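Local coordinates for protein angel homolog 2 (Homo sapiens, PDB 6RW0), which acts as a 2',3'-cyclic phosphatase within the CCR4 family of deadenylases and probably binds mRNA 3' untranslated regions, at residues I141-H145 with S146-L150; D109-A113 with E114-S118. All coordinates share one frame; numbering follows the deposited sequence.

Interaction 1 of 2, residues I141-H145 with S146-L150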
loop_
_atom_site.group_PDB
_atom_site.type_symbol
_atom_site.label_atom_id
_atom_site.label_comp_id
_atom_site.label_asym_id
_atom_site.label_seq_id
_atom_site.Cartn_x
_atom_site.Cartn_y
_atom_site.Cartn_z
ATOM N N ILE A 141 0.959 10.809 -1.593
ATOM C CA ILE A 141 0.918 10.520 -3.023
ATOM C C ILE A 141 1.493 11.730 -3.738
ATOM O O ILE A 141 1.029 12.857 -3.534
ATOM C CB ILE A 141 -0.494 10.197 -3.541
ATOM C CG1 ILE A 141 -1.072 8.966 -2.856
ATOM C CG2 ILE A 141 -0.436 9.939 -5.053
ATOM C CD1 ILE A 141 -2.556 8.693 -3.183
ATOM N N CYS A 142 2.505 11.494 -4.562
ATOM C CA CYS A 142 3.213 12.542 -5.273
ATOM C C CYS A 142 3.206 12.188 -6.750
ATOM O O CYS A 142 3.214 11.012 -7.115
ATOM C CB CYS A 142 4.659 12.626 -4.778
ATOM S SG CYS A 142 4.846 12.624 -2.967
ATOM N N PHE A 143 3.176 13.176 -7.618
ATOM C CA PHE A 143 3.132 12.889 -9.067
ATOM C C PHE A 143 3.874 13.991 -9.822
ATOM O O PHE A 143 3.933 15.087 -9.350
ATOM C CB PHE A 143 1.683 12.729 -9.531
ATOM C CG PHE A 143 0.888 13.992 -9.402
ATOM C CD1 PHE A 143 0.109 14.242 -8.296
ATOM C CD2 PHE A 143 1.000 14.962 -10.369
ATOM C CE1 PHE A 143 -0.586 15.427 -8.197
ATOM C CE2 PHE A 143 0.309 16.143 -10.267
ATOM C CZ PHE A 143 -0.486 16.363 -9.188
ATOM N N LYS A 144 4.493 13.637 -10.936
ATOM C CA LYS A 144 5.238 14.635 -11.730
ATOM C C LYS A 144 4.217 15.611 -12.302
ATOM O O LYS A 144 3.333 15.166 -12.980
ATOM C CB LYS A 144 6.018 13.946 -12.848
ATOM C CG LYS A 144 7.204 13.131 -12.371
ATOM C CD LYS A 144 8.249 13.949 -11.687
ATOM C CE LYS A 144 9.584 13.245 -11.602
ATOM N NZ LYS A 144 10.197 13.120 -12.937
ATOM N N HIS A 145 4.399 16.914 -12.132
ATOM C CA HIS A 145 3.418 17.883 -12.688
ATOM C C HIS A 145 3.514 17.945 -14.217
ATOM O O HIS A 145 2.560 18.346 -14.799
ATOM C CB HIS A 145 3.403 19.210 -11.931
ATOM C CG HIS A 145 4.725 19.742 -11.584
ATOM N ND1 HIS A 145 5.591 20.176 -12.541
ATOM C CD2 HIS A 145 5.305 19.958 -10.394
ATOM C CE1 HIS A 145 6.679 20.616 -11.956
ATOM N NE2 HIS A 145 6.527 20.483 -10.645
ATOM N N SER A 146 4.622 17.531 -14.823
ATOM C CA SER A 146 4.777 17.397 -16.285
ATOM C C SER A 146 3.871 16.286 -16.833
ATOM O O SER A 146 3.593 16.329 -18.002
ATOM C CB SER A 146 6.214 17.159 -16.653
ATOM O OG SER A 146 6.638 15.858 -16.315
ATOM N N LYS A 147 3.514 15.273 -16.043
ATOM C CA LYS A 147 2.724 14.115 -16.517
ATOM C C LYS A 147 1.237 14.202 -16.172
ATOM O O LYS A 147 0.479 13.602 -16.876
ATOM C CB LYS A 147 3.279 12.829 -15.906
ATOM C CG LYS A 147 4.628 12.386 -16.438
ATOM C CD LYS A 147 4.587 11.849 -17.845
ATOM C CE LYS A 147 3.975 10.476 -17.983
ATOM N NZ LYS A 147 4.167 9.931 -19.349
ATOM N N PHE A 148 0.841 14.918 -15.132
ATOM C CA PHE A 148 -0.582 14.947 -14.735
ATOM C C PHE A 148 -1.003 16.279 -14.127
ATOM O O PHE A 148 -0.181 16.988 -13.602
ATOM C CB PHE A 148 -0.879 13.975 -13.581
ATOM C CG PHE A 148 -0.488 12.540 -13.789
ATOM C CD1 PHE A 148 -1.360 11.654 -14.365
ATOM C CD2 PHE A 148 0.740 12.077 -13.375
ATOM C CE1 PHE A 148 -0.998 10.340 -14.536
ATOM C CE2 PHE A 148 1.102 10.761 -13.565
ATOM C CZ PHE A 148 0.229 9.892 -14.138
ATOM N N SER A 149 -2.295 16.564 -14.223
ATOM C CA SER A 149 -2.939 17.597 -13.428
ATOM C C SER A 149 -3.786 16.947 -12.340
ATOM O O SER A 149 -4.272 15.823 -12.489
ATOM C CB SER A 149 -3.864 18.475 -14.273
ATOM O OG SER A 149 -3.145 19.207 -15.254
ATOM N N LEU A 150 -3.983 17.674 -11.252
ATOM C CA LEU A 150 -4.726 17.165 -10.111
ATOM C C LEU A 150 -6.190 17.562 -10.233
ATOM O O LEU A 150 -6.509 18.751 -10.324
ATOM C CB LEU A 150 -4.127 17.768 -8.850
ATOM C CG LEU A 150 -4.729 17.363 -7.513
ATOM C CD1 LEU A 150 -4.717 15.865 -7.320
ATOM C CD2 LEU A 150 -3.932 18.088 -6.442
#
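Lys-144 and Lys-147 bracket a tight turn, and the residues beside it fold back on each other. Hydrogen bonding across the turn is all backbone. The carbonyl O of Lys-144 takes the N-H of Lys-147 (N to O 3.1 Å), which stands well above the carbonyl plane, and a weak, longer bond from Phe-148 N reaches the same oxygen at 3.3 Å. His-145 and Ser-146, both with helix-like backbone angles, form the corner of this type I-like turn. The carbonyl oxygens of His-145 and Phe-148 come within 3.3 Å of each other; His-145 O also accepts from Lys-180 NZ.

The apolar contact belongs to Phe-143. With its ring set between the backbone N and carbonyl carbon (chi1 65°), it slants across Phe-148, Phe-143 CD2 lying 3.8 Å from Phe-148 CB. Farther round the ring, Phe-143 CZ meets Leu-150 CB at 3.9 Å, the two side chains crossing at about a right angle. Phe-148 O approaches the same ring obliquely, 3.5 Å from Phe-143 CE2. The Phe-148 ring meets Phe-50, and Leu-177 of strand 171-179 touches all three apolar residues.

The charged ends leave the turn. Lys-144 NZ forms a salt bridge with Asp-97, and the same lysine makes a cation-pi contact with Tyr-124, while Lys-147 NZ donates to Asp-51 O.

The axes of strand segments 141-144 and 148-150 approach to 7.4 Å, their N-to-C directions 135° apart, and the two strands belong to different sheets. The turn is therefore a short sheet-to-sheet connection at the edge of the two-sheet sandwich characteristic of the endonuclease/exonuclease/phosphatase fold.

Interaction 2 of 2, residues D109-A113 with E114-S118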
loop_
_atom_site.group_PDB
_atom_site.type_symbol
_atom_site.label_atom_id
_atom_site.label_comp_id
_atom_site.label_asym_id
_atom_site.label_seq_id
_atom_site.Cartn_x
_atom_site.Cartn_y
_atom_site.Cartn_z
ATOM N N ASP A 109 7.248 15.780 10.602
ATOM C CA ASP A 109 8.270 16.814 10.757
ATOM C C ASP A 109 9.314 16.714 9.652
ATOM O O ASP A 109 9.660 17.714 9.008
ATOM C CB ASP A 109 8.871 16.860 12.174
ATOM C CG ASP A 109 9.497 15.553 12.647
ATOM O OD1 ASP A 109 9.477 14.529 11.945
ATOM O OD2 ASP A 109 10.042 15.582 13.777
ATOM N N HIS A 110 9.775 15.502 9.370
ATOM C CA HIS A 110 10.725 15.295 8.286
ATOM C C HIS A 110 10.117 15.623 6.936
ATOM O O HIS A 110 10.815 16.085 6.028
ATOM C CB HIS A 110 11.184 13.851 8.305
ATOM C CG HIS A 110 11.961 13.508 9.524
ATOM N ND1 HIS A 110 12.148 12.212 9.948
ATOM C CD2 HIS A 110 12.617 14.297 10.401
ATOM C CE1 HIS A 110 12.891 12.221 11.039
ATOM N NE2 HIS A 110 13.198 13.471 11.332
ATOM N N TYR A 111 8.829 15.355 6.765
ATOM C CA TYR A 111 8.188 15.663 5.494
ATOM C C TYR A 111 8.240 17.159 5.214
ATOM O O TYR A 111 8.615 17.587 4.114
ATOM C CB TYR A 111 6.749 15.169 5.547
ATOM C CG TYR A 111 5.923 15.433 4.316
ATOM C CD1 TYR A 111 6.173 14.764 3.119
ATOM C CD2 TYR A 111 4.865 16.316 4.363
ATOM C CE1 TYR A 111 5.382 14.988 1.996
ATOM C CE2 TYR A 111 4.081 16.554 3.252
ATOM C CZ TYR A 111 4.346 15.881 2.071
ATOM O OH TYR A 111 3.549 16.116 0.966
ATOM N N GLY A 112 7.886 17.973 6.205
ATOM C CA GLY A 112 7.905 19.411 6.000
ATOM C C GLY A 112 9.307 19.965 5.829
ATOM O O GLY A 112 9.530 20.867 5.017
ATOM N N ALA A 113 10.265 19.449 6.597
ATOM C CA ALA A 113 11.606 20.029 6.616
ATOM C C ALA A 113 12.442 19.606 5.415
ATOM O O ALA A 113 13.271 20.391 4.930
ATOM C CB ALA A 113 12.338 19.581 7.884
ATOM N N GLU A 114 12.265 18.367 4.949
ATOM C CA GLU A 114 13.198 17.766 4.008
ATOM C C GLU A 114 12.545 16.970 2.879
ATOM O O GLU A 114 12.918 17.136 1.713
ATOM C CB GLU A 114 14.152 16.814 4.734
ATOM C CG GLU A 114 14.833 17.337 5.968
ATOM C CD GLU A 114 15.372 16.189 6.770
ATOM O OE1 GLU A 114 16.497 15.744 6.463
ATOM O OE2 GLU A 114 14.634 15.689 7.649
ATOM N N ILE A 115 11.619 16.062 3.176
ATOM C CA ILE A 115 11.068 15.181 2.112
ATOM C C ILE A 115 10.248 15.964 1.091
ATOM O O ILE A 115 10.543 15.862 -0.076
ATOM C CB ILE A 115 10.239 14.035 2.714
ATOM C CG1 ILE A 115 11.020 13.252 3.766
ATOM C CG2 ILE A 115 9.737 13.128 1.610
ATOM C CD1 ILE A 115 10.158 12.309 4.570
ATOM N N ARG A 116 9.271 16.747 1.528
ATOM C CA ARG A 116 8.445 17.497 0.565
ATOM C C ARG A 116 9.304 18.498 -0.224
ATOM O O ARG A 116 9.191 18.493 -1.411
ATOM C CB ARG A 116 7.273 18.181 1.263
ATOM C CG ARG A 116 6.193 18.583 0.280
ATOM C CD ARG A 116 5.059 19.322 0.943
ATOM N NE ARG A 116 3.926 19.408 0.049
ATOM C CZ ARG A 116 3.775 20.346 -0.857
ATOM N NH1 ARG A 116 4.679 21.297 -0.962
ATOM N NH2 ARG A 116 2.725 20.333 -1.652
ATOM N N PRO A 117 10.199 19.309 0.365
ATOM C CA PRO A 117 10.987 20.215 -0.448
ATOM C C PRO A 117 11.859 19.455 -1.457
ATOM O O PRO A 117 11.973 19.880 -2.541
ATOM C CB PRO A 117 11.828 20.986 0.572
ATOM C CG PRO A 117 11.048 20.891 1.832
ATOM C CD PRO A 117 10.468 19.500 1.785
ATOM N N SER A 118 12.445 18.338 -1.053
ATOM C CA SER A 118 13.302 17.583 -1.958
ATOM C C SER A 118 12.505 17.012 -3.121
ATOM O O SER A 118 12.949 17.071 -4.271
ATOM C CB SER A 118 14.029 16.471 -1.199
ATOM O OG SER A 118 14.943 17.010 -0.254
HETATM O O HOH W 1 1.540 17.890 1.924
#
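Tyr-111 and Arg-116 meet across a widened, pi-type turn of helix 108-121, just before a proline kink. The widening is plain in the backbone bonds. Tyr-111 O accepts Arg-116 N, five residues on, at 2.8 Å, in the carbonyl plane and on a lone pair. His-110 O is gripped twice, by Glu-114 N at 2.9 Å and by Ile-115 N at 3.0 Å, the two donors coming from opposite faces of its plane. Pro-117 has no N-H to give, and Pro-117 CG packs against Gly-112 O instead, 3.5 Å away.

Turned away from its own backbone N (chi1 179°), the Tyr-111 ring receives Arg-116 CB over one face in a CH-pi contact, 3.8 Å from the centroid. The extended arginine then runs past CZ and OH of the tyrosine, its guanidinium plane 85° from the ring plane. Arg-116 NH2 is satisfied by Cys-126 O, and the Tyr-111 ring also stacks on Tyr-128. With an alanine here in place of Tyr-111, the aliphatic part of Arg-116 would probably lose the ring face it packs on, its guanidinium still tied to Cys-126 O, and Tyr-128 its stacking partner.

His-110 and Glu-114 lie side by side and point the same way, with ring and carboxylate nearly perpendicular; both turn to Trp-82, whose ring stacks on the histidine and whose NE1 donates to Glu-114 OE2. At the start of the segment, Asp-109 OD1 weakly accepts His-110 N. Past the kink, Ser-118 N and OG both bind Glu-114 O, again from opposite faces. Beside the ring edge, in its plane, a water sits 2.8 Å from Tyr-111 OH and weakly accepts from Arg-116 NE.

Both interactions are local and partly buried, and they follow one another along the chain, interaction 2 first; their centres lie 18 Å apart, and their nearest atoms, about 5 Å apart, do not touch. Strand 124-130 lies between them in sequence and serves both: His-125 meets the Phe-143 ring, while Cys-126 and Tyr-128 receive the arginine and tyrosine of interaction 2. Interaction 1 joins strands of two different sheets, with an apolar interior and an exposed corner. Interaction 2 stays within one helix, Tyr-111 and Ile-115 buried, Gly-112, Ala-113 and Pro-117 exposed; one side packs against helix 82-96, and polar and aromatic partners, a water among them, matter more.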